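Local coordinates for protein extracellular ligand-binding receptor (Sphaerobacter thermophilus, PDB 4ZPJ) that probably binds a small-molecule ligand and delivers it to an ABC transporter, as a substrate-binding receptor of the leucine-binding protein family, at residues 59-64 / 98-103; 73-78 / 337-342; 198-204 / 255-259. One frame throughout, in Å; residues are numbered along the deposited sequence.

Interaction 1. Residues 59-64 / 98-103. With ZN (zinc ion), chain H.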
loop_
_atom_site.group_PDB
_atom_site.type_symbol
_atom_site.label_atom_id
_atom_site.label_comp_id
_atom_site.label_asym_id
_atom_site.label_seq_id
_atom_site.Cartn_x
_atom_site.Cartn_y
_atom_site.Cartn_z
ATOM N N VAL A 59 3.267 -12.471 13.438
ATOM C CA VAL A 59 2.685 -11.906 12.245
ATOM C C VAL A 59 1.193 -11.978 12.393
ATOM O O VAL A 59 0.609 -13.089 12.572
ATOM C CB VAL A 59 3.112 -12.705 11.012
ATOM C CG1 VAL A 59 2.443 -12.161 9.739
ATOM C CG2 VAL A 59 4.629 -12.695 10.915
ATOM N N LEU A 60 0.565 -10.814 12.372
ATOM C CA LEU A 60 -0.908 -10.743 12.509
ATOM C C LEU A 60 -1.420 -10.281 11.159
ATOM O O LEU A 60 -1.083 -9.172 10.699
ATOM C CB LEU A 60 -1.304 -9.702 13.558
ATOM C CG LEU A 60 -2.825 -9.555 13.769
ATOM C CD1 LEU A 60 -3.341 -10.715 14.605
ATOM C CD2 LEU A 60 -3.183 -8.260 14.488
ATOM N N LEU A 61 -2.213 -11.108 10.490
ATOM C CA LEU A 61 -2.688 -10.733 9.155
ATOM C C LEU A 61 -4.123 -11.173 8.998
ATOM O O LEU A 61 -4.590 -12.052 9.742
ATOM C CB LEU A 61 -1.765 -11.341 8.068
ATOM C CG LEU A 61 -0.421 -10.600 7.829
ATOM C CD1 LEU A 61 0.484 -11.364 6.862
ATOM C CD2 LEU A 61 -0.613 -9.193 7.311
ATOM N N THR A 62 -4.818 -10.578 8.027
ATOM C CA THR A 62 -6.129 -11.068 7.632
ATOM C C THR A 62 -5.895 -12.036 6.534
ATOM O O THR A 62 -5.482 -11.626 5.431
ATOM C CB THR A 62 -7.080 -9.969 7.134
ATOM O OG1 THR A 62 -7.435 -9.147 8.225
ATOM C CG2 THR A 62 -8.327 -10.568 6.572
ATOM N N LEU A 63 -6.128 -13.331 6.823
ATOM C CA LEU A 63 -5.746 -14.361 5.884
ATOM C C LEU A 63 -6.880 -15.251 5.405
ATOM O O LEU A 63 -6.620 -16.154 4.625
ATOM C CB LEU A 63 -4.650 -15.244 6.470
ATOM C CG LEU A 63 -3.296 -14.573 6.775
ATOM C CD1 LEU A 63 -2.485 -15.486 7.713
ATOM C CD2 LEU A 63 -2.579 -14.299 5.478
ATOM N N SER A 64 -8.093 -15.004 5.889
ATOM C CA SER A 64 -9.333 -15.601 5.398
ATOM C C SER A 64 -10.416 -14.510 5.314
ATOM O O SER A 64 -10.181 -13.380 5.679
ATOM C CB SER A 64 -9.806 -16.691 6.356
ATOM O OG SER A 64 -9.917 -16.156 7.661
ATOM N N ILE A 98 2.396 -17.030 13.074
ATOM C CA ILE A 98 1.424 -16.390 12.219
ATOM C C ILE A 98 0.032 -16.577 12.806
ATOM O O ILE A 98 -0.409 -17.717 13.026
ATOM C CB ILE A 98 1.410 -16.941 10.770
ATOM C CG1 ILE A 98 2.566 -16.431 9.904
ATOM C CG2 ILE A 98 0.140 -16.503 10.028
ATOM C CD1 ILE A 98 3.941 -16.847 10.331
ATOM N N GLU A 99 -0.671 -15.459 13.017
ATOM C CA GLU A 99 -2.070 -15.482 13.416
ATOM C C GLU A 99 -2.988 -14.756 12.447
ATOM O O GLU A 99 -2.728 -13.597 12.021
ATOM C CB GLU A 99 -2.193 -14.888 14.803
ATOM C CG GLU A 99 -1.539 -15.759 15.869
ATOM C CD GLU A 99 -2.197 -17.094 15.993
ATOM O OE1 GLU A 99 -3.375 -17.197 15.553
ATOM O OE2 GLU A 99 -1.568 -18.044 16.540
ATOM N N ASP A 100 -4.067 -15.445 12.103
ATOM C CA ASP A 100 -5.131 -14.890 11.236
ATOM C C ASP A 100 -6.136 -14.084 12.081
ATOM O O ASP A 100 -6.733 -14.623 13.053
ATOM C CB ASP A 100 -5.874 -16.053 10.559
ATOM C CG ASP A 100 -7.031 -15.607 9.663
ATOM O OD1 ASP A 100 -7.203 -14.384 9.386
ATOM O OD2 ASP A 100 -7.770 -16.543 9.221
ATOM N N SER A 101 -6.323 -12.816 11.719
ATOM C CA SER A 101 -7.290 -11.929 12.390
ATOM C C SER A 101 -8.684 -12.033 11.769
ATOM O O SER A 101 -9.637 -11.500 12.326
ATOM C CB SER A 101 -6.826 -10.477 12.351
ATOM O OG SER A 101 -6.453 -10.060 11.032
ATOM N N ALA A 102 -8.766 -12.694 10.606
ATOM C CA ALA A 102 -10.016 -12.911 9.871
ATOM C C ALA A 102 -10.712 -11.599 9.561
ATOM O O ALA A 102 -11.950 -11.554 9.493
ATOM C CB ALA A 102 -10.963 -13.844 10.662
ATOM N N GLY A 103 -9.933 -10.528 9.419
ATOM C CA GLY A 103 -10.506 -9.216 9.182
ATOM C C GLY A 103 -11.418 -8.675 10.259
ATOM O O GLY A 103 -12.232 -7.828 9.963
HETATM ZN ZN ZN H . -3.170 -19.671 16.229
HETATM O O HOH W 1 -1.416 -20.105 14.682
HETATM O O HOH W 2 -4.213 -19.082 17.270
#
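D100 reaches from the end of one strand to the turn that follows its neighbour, and its carboxylate organises the tight part of this contact. With CG anti to the backbone N (chi1 178°), D100 OD1 lies 3.0 Å from L63 N. That donor comes from above the carboxylate plane, about 60° out of it, while A102 N reaches D100 OD1 from the opposite face at 2.6 Å, closing an Asx turn. D100 OD2 takes the hydroxyl OG of S64 on its syn side at 2.7 Å. Three donors thus hold the group and fix its rotation. Before it in the chain, strands 59-61 and 98-100 pair in parallel: V59 O receives E99 N at 2.7 Å, E99 O receives L61 N, and L61 O receives S101 N. The I98 flank, by contrast, is partly exposed; L63, partly exposed too, reaches back across it, L63 CD1 meeting I98 CG2 at 3.6 Å with the side chains at about a right angle. On the face of L60 and E99, the glutamate bends away at chi2 and binds a zinc ion through E99 OE2 at 2.3 Å and E99 OE1 at 2.6 Å, with a water 2.4 Å from the metal; OE1 has K111 as a second partner. Strands 55-61 and 92-100 are parallel neighbours joined through helix 68-84, a beta-alpha-beta crossover as in the Rossmann-like lobes of this family.

Interaction 2. Residues 73-78 / 337-342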
loop_
_atom_site.group_PDB
_atom_site.type_symbol
_atom_site.label_atom_id
_atom_site.label_comp_id
_atom_site.label_asym_id
_atom_site.label_seq_id
_atom_site.Cartn_x
_atom_site.Cartn_y
_atom_site.Cartn_z
ATOM N N GLY A 73 -0.804 -11.813 0.356
ATOM C CA GLY A 73 0.221 -11.082 -0.413
ATOM C C GLY A 73 1.311 -10.550 0.496
ATOM O O GLY A 73 2.492 -10.620 0.192
ATOM N N ASN A 74 0.894 -10.019 1.637
ATOM C CA ASN A 74 1.816 -9.522 2.596
ATOM C C ASN A 74 2.725 -10.687 3.082
ATOM O O ASN A 74 3.941 -10.515 3.194
ATOM C CB ASN A 74 1.064 -8.838 3.752
ATOM C CG ASN A 74 0.781 -7.336 3.509
ATOM O OD1 ASN A 74 1.028 -6.762 2.442
ATOM N ND2 ASN A 74 0.311 -6.698 4.530
ATOM N N LEU A 75 2.125 -11.854 3.353
ATOM C CA LEU A 75 2.862 -12.979 3.871
ATOM C C LEU A 75 3.838 -13.520 2.856
ATOM O O LEU A 75 4.970 -13.835 3.205
ATOM C CB LEU A 75 1.920 -14.070 4.412
ATOM C CG LEU A 75 2.482 -15.345 4.959
ATOM C CD1 LEU A 75 3.378 -15.053 6.139
ATOM C CD2 LEU A 75 1.368 -16.333 5.335
ATOM N N ARG A 76 3.451 -13.595 1.601
ATOM C CA ARG A 76 4.429 -13.962 0.557
ATOM C C ARG A 76 5.619 -13.026 0.458
ATOM O O ARG A 76 6.756 -13.470 0.316
ATOM C CB ARG A 76 3.770 -14.000 -0.808
ATOM C CG ARG A 76 2.754 -15.122 -0.966
ATOM C CD ARG A 76 2.201 -15.172 -2.386
ATOM N NE ARG A 76 1.545 -13.951 -2.824
ATOM C CZ ARG A 76 0.214 -13.787 -2.942
ATOM N NH1 ARG A 76 -0.668 -14.763 -2.631
ATOM N NH2 ARG A 76 -0.261 -12.622 -3.371
ATOM N N GLY A 77 5.390 -11.721 0.487
ATOM C CA GLY A 77 6.531 -10.767 0.400
ATOM C C GLY A 77 7.479 -10.901 1.595
ATOM O O GLY A 77 8.697 -10.914 1.473
ATOM N N LEU A 78 6.878 -10.980 2.757
ATOM C CA LEU A 78 7.583 -11.043 4.019
ATOM C C LEU A 78 8.469 -12.275 4.119
ATOM O O LEU A 78 9.636 -12.138 4.493
ATOM C CB LEU A 78 6.518 -11.005 5.085
ATOM C CG LEU A 78 6.661 -10.814 6.564
ATOM C CD1 LEU A 78 7.454 -11.967 7.128
ATOM C CD2 LEU A 78 7.203 -9.441 6.935
ATOM N N VAL A 337 0.675 -5.578 -2.627
ATOM C CA VAL A 337 0.698 -6.229 -1.353
ATOM C C VAL A 337 1.916 -7.155 -1.154
ATOM O O VAL A 337 2.381 -7.314 -0.043
ATOM C CB VAL A 337 -0.630 -6.983 -1.069
ATOM C CG1 VAL A 337 -1.771 -5.973 -0.993
ATOM C CG2 VAL A 337 -0.918 -8.040 -2.155
ATOM N N ASP A 338 2.377 -7.798 -2.207
ATOM C CA ASP A 338 3.601 -8.587 -2.160
ATOM C C ASP A 338 4.745 -7.647 -1.930
ATOM O O ASP A 338 5.626 -7.954 -1.170
ATOM C CB ASP A 338 3.860 -9.360 -3.460
ATOM C CG ASP A 338 2.633 -10.178 -3.947
ATOM O OD1 ASP A 338 2.282 -11.190 -3.324
ATOM O OD2 ASP A 338 2.078 -9.824 -5.009
ATOM N N TYR A 339 4.746 -6.493 -2.609
ATOM C CA TYR A 339 5.823 -5.541 -2.471
ATOM C C TYR A 339 5.931 -5.040 -1.032
ATOM O O TYR A 339 7.048 -4.963 -0.416
ATOM C CB TYR A 339 5.620 -4.350 -3.444
ATOM C CG TYR A 339 6.546 -3.193 -3.105
ATOM C CD1 TYR A 339 7.879 -3.232 -3.421
ATOM C CD2 TYR A 339 6.081 -2.111 -2.363
ATOM C CE1 TYR A 339 8.731 -2.164 -3.086
ATOM C CE2 TYR A 339 6.929 -1.076 -1.966
ATOM C CZ TYR A 339 8.231 -1.079 -2.344
ATOM O OH TYR A 339 9.032 -0.003 -1.964
ATOM N N ALA A 340 4.782 -4.669 -0.486
ATOM C CA ALA A 340 4.740 -4.075 0.848
ATOM C C ALA A 340 5.177 -5.061 1.948
ATOM O O ALA A 340 5.917 -4.671 2.858
ATOM C CB ALA A 340 3.344 -3.524 1.145
ATOM N N GLY A 341 4.784 -6.331 1.821
ATOM C CA GLY A 341 5.301 -7.416 2.669
ATOM C C GLY A 341 6.810 -7.612 2.564
ATOM O O GLY A 341 7.517 -7.776 3.567
ATOM N N TYR A 342 7.313 -7.574 1.354
ATOM C CA TYR A 342 8.736 -7.679 1.131
ATOM C C TYR A 342 9.555 -6.579 1.856
ATOM O O TYR A 342 10.532 -6.838 2.528
ATOM C CB TYR A 342 8.980 -7.661 -0.378
ATOM C CG TYR A 342 10.413 -7.816 -0.706
ATOM C CD1 TYR A 342 11.030 -9.068 -0.612
ATOM C CD2 TYR A 342 11.177 -6.720 -1.090
ATOM C CE1 TYR A 342 12.377 -9.240 -0.901
ATOM C CE2 TYR A 342 12.523 -6.881 -1.332
ATOM C CZ TYR A 342 13.110 -8.137 -1.253
ATOM O OH TYR A 342 14.440 -8.244 -1.551
#
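R76 and D338 join two helices at one side of their crossing by a side-on salt bridge in which a single oxygen does the accepting. NE and NH2 of R76 both lie 2.9 Å from OD1 of D338, which sits nearly in the guanidinium plane; NE meets it nearly along the C-O bond and NH2 on the syn side. Guanidinium and carboxylate planes are turned 44° against each other. A bend at chi3 (-59°) brings the arginine head back along its own helix, where one face of it passes over CA of G73. The other carboxylate oxygen, OD2, accepts from G335 N, so both ends of the aspartate are held, while F325 and H329 pack against the arginine from outside. In the buried middle of the crossing, G73 and G77 form a GxxxG pair on helix 68-84, G341 faces them from helix 336-354, and the short axes come within 6.3 Å in a right-handed crossing. Backbones meet directly there, with CA-H...O contacts such as G341 CA to N74 O at 3.4 Å and G77 CA to D338 O at 3.3 Å. V337 turns its CG2 branch, set between the backbone N and the carbonyl carbon, onto CA of G73 at 3.7 Å. At the far end Y342 carries CG anti to its N (chi1 -178°), which puts the ring edge at CD1 3.6 Å from O of G77 and sends OH on to Q84 NE2.

Interaction 3. Residues 198-204 / 255-259. With ZN (zinc ion), chain G.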
loop_
_atom_site.group_PDB
_atom_site.type_symbol
_atom_site.label_atom_id
_atom_site.label_comp_id
_atom_site.label_asym_id
_atom_site.label_seq_id
_atom_site.Cartn_x
_atom_site.Cartn_y
_atom_site.Cartn_z
ATOM N N HIS A 198 -13.830 10.717 -7.216
ATOM C CA HIS A 198 -14.743 9.670 -6.967
ATOM C C HIS A 198 -14.118 8.567 -6.169
ATOM O O HIS A 198 -12.977 8.204 -6.433
ATOM C CB HIS A 198 -15.237 9.118 -8.305
ATOM C CG HIS A 198 -15.903 7.800 -8.191
ATOM N ND1 HIS A 198 -17.141 7.656 -7.614
ATOM C CD2 HIS A 198 -15.504 6.559 -8.555
ATOM C CE1 HIS A 198 -17.500 6.392 -7.671
ATOM N NE2 HIS A 198 -16.519 5.703 -8.220
ATOM N N ALA A 199 -14.842 8.037 -5.186
ATOM C CA ALA A 199 -14.369 6.883 -4.428
ATOM C C ALA A 199 -15.443 6.003 -3.911
ATOM O O ALA A 199 -16.577 6.439 -3.715
ATOM C CB ALA A 199 -13.547 7.334 -3.239
ATOM N N ALA A 200 -15.059 4.768 -3.608
ATOM C CA ALA A 200 -15.904 3.892 -2.823
ATOM C C ALA A 200 -16.097 4.563 -1.476
ATOM O O ALA A 200 -15.179 5.228 -0.972
ATOM C CB ALA A 200 -15.240 2.542 -2.633
ATOM N N ASP A 201 -17.265 4.384 -0.897
ATOM C CA ASP A 201 -17.659 5.110 0.307
ATOM C C ASP A 201 -17.224 4.366 1.542
ATOM O O ASP A 201 -18.038 3.681 2.202
ATOM C CB ASP A 201 -19.186 5.262 0.358
ATOM C CG ASP A 201 -19.655 6.323 1.376
ATOM O OD1 ASP A 201 -18.809 6.833 2.173
ATOM O OD2 ASP A 201 -20.875 6.663 1.341
ATOM N N TYR A 202 -15.950 4.494 1.865
ATOM C CA TYR A 202 -15.455 4.059 3.164
ATOM C C TYR A 202 -14.240 4.923 3.549
ATOM O O TYR A 202 -13.820 5.838 2.790
ATOM C CB TYR A 202 -15.188 2.537 3.189
ATOM C CG TYR A 202 -13.992 2.050 2.352
ATOM C CD1 TYR A 202 -13.897 2.348 0.985
ATOM C CD2 TYR A 202 -12.989 1.262 2.918
ATOM C CE1 TYR A 202 -12.840 1.890 0.213
ATOM C CE2 TYR A 202 -11.911 0.805 2.161
ATOM C CZ TYR A 202 -11.843 1.129 0.803
ATOM O OH TYR A 202 -10.828 0.703 0.007
ATOM N N ALA A 203 -13.702 4.648 4.739
ATOM C CA ALA A 203 -12.691 5.493 5.344
ATOM C C ALA A 203 -11.520 5.710 4.372
ATOM O O ALA A 203 -11.180 6.836 4.099
ATOM C CB ALA A 203 -12.227 4.912 6.676
ATOM N N ALA A 204 -10.966 4.646 3.818
ATOM C CA ALA A 204 -9.800 4.754 2.937
ATOM C C ALA A 204 -10.107 5.612 1.705
ATOM O O ALA A 204 -9.263 6.389 1.241
ATOM C CB ALA A 204 -9.306 3.381 2.527
ATOM N N ALA A 255 -10.301 8.495 -9.477
ATOM C CA ALA A 255 -11.138 7.473 -8.829
ATOM C C ALA A 255 -10.347 6.399 -8.053
ATOM O O ALA A 255 -9.299 5.859 -8.526
ATOM C CB ALA A 255 -11.989 6.793 -9.854
ATOM N N PHE A 256 -10.861 6.090 -6.863
ATOM C CA PHE A 256 -10.322 5.037 -5.990
ATOM C C PHE A 256 -11.386 4.088 -5.470
ATOM O O PHE A 256 -12.421 4.523 -4.966
ATOM C CB PHE A 256 -9.635 5.671 -4.788
ATOM C CG PHE A 256 -9.335 4.711 -3.694
ATOM C CD1 PHE A 256 -10.285 4.444 -2.701
ATOM C CD2 PHE A 256 -8.099 4.093 -3.631
ATOM C CE1 PHE A 256 -10.010 3.549 -1.676
ATOM C CE2 PHE A 256 -7.809 3.186 -2.602
ATOM C CZ PHE A 256 -8.767 2.926 -1.620
ATOM N N HIS A 257 -11.118 2.788 -5.579
ATOM C CA HIS A 257 -11.965 1.743 -4.999
ATOM C C HIS A 257 -11.173 0.724 -4.256
ATOM O O HIS A 257 -11.747 -0.171 -3.672
ATOM C CB HIS A 257 -12.718 0.998 -6.080
ATOM C CG HIS A 257 -13.585 1.867 -6.891
ATOM N ND1 HIS A 257 -13.104 2.620 -7.949
ATOM C CD2 HIS A 257 -14.889 2.186 -6.752
ATOM C CE1 HIS A 257 -14.098 3.317 -8.463
ATOM N NE2 HIS A 257 -15.182 3.101 -7.729
ATOM N N GLY A 258 -9.856 0.828 -4.258
ATOM C CA GLY A 258 -9.026 -0.264 -3.728
ATOM C C GLY A 258 -8.923 -1.341 -4.787
ATOM O O GLY A 258 -9.524 -1.260 -5.836
ATOM N N THR A 259 -8.117 -2.328 -4.512
ATOM C CA THR A 259 -7.955 -3.473 -5.335
ATOM C C THR A 259 -9.079 -4.426 -5.055
ATOM O O THR A 259 -8.991 -5.219 -4.128
ATOM C CB THR A 259 -6.643 -4.145 -4.980
ATOM O OG1 THR A 259 -5.626 -3.189 -5.207
ATOM C CG2 THR A 259 -6.443 -5.396 -5.805
HETATM ZN ZN ZN G . -18.621 8.204 3.557
HETATM O O HOH W 3 -18.046 6.755 5.166
HETATM O O HOH W 4 -19.821 9.423 2.528
#
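The C-terminal ends of the two inner strands of the second lobe's four-stranded parallel sheet hold this contact, where H198-A200 runs beside A255-F256 and both segments then run on into loops. H198 O accepts F256 N at 3.0 Å, and F256 O in turn accepts A200 N at the same separation, the regular ladder of a parallel pair. The two histidines lie off one face. H198 has CG anti to the backbone N (chi1 164°), whereas H257, just past its strand, carries CG anti to the carbonyl carbon (chi1 -59°); the rings therefore come together rim to rim, planes 57° apart, neither over the other. NE2 of H198 and NE2 of H257 are hydrogen-bonded at 3.0 Å, either able to donate. Their remaining nitrogens are engaged as well, ND1 of H198 with V227 O and ND1 of H257 with D287 OD2, so each ring is pinned at two corners, and F266 packs against both. On the face of A199 and F256, the F256 ring lies against Y202 and A204. Its edge receives CB of A199, F256 CZ meets CB of A204 at 4.2 Å, and F256 CE1 lies 3.4 Å from OH of Y202, the tyrosine and phenylalanine side chains crossing at about a right angle. The backbone N of G258 sits 3.4 Å above the centre of the F256 ring. Y202 occupies the N-cap position of helix 203-218. D201, turned away from the neighbouring strand, binds a zinc ion through OD1 at 2.0 Å; H206 and two waters also coordinate it. The parallel order 222-229, 194-200, 252-256, 281-283, with strand 194-200 running into helix 203-218, is that of a Rossmann-like lobe.

How the interactions relate
From the N terminus, strand 55-61 opens interaction 1 and helix 68-84, which follows it, opens interaction 2. The chain returns at 98-103 to close interaction 1, so the two contacts cross. They also touch: CD1 of L61 packs on N of L75 at 3.9 Å, placing the helix against the face of the first sheet. Interaction 3, in series after interaction 1, opens at 198-204 and closes at 255-259, a loop of about 50 residues within the second, four-stranded sheet. It is nested in the long loop that interaction 2 closes only at 337-342, joining helix 68-84 to helix 336-354 from late in the chain. Interactions 2 and 3 lie on opposite sides of the chain's centre, their centres about 22 Å apart.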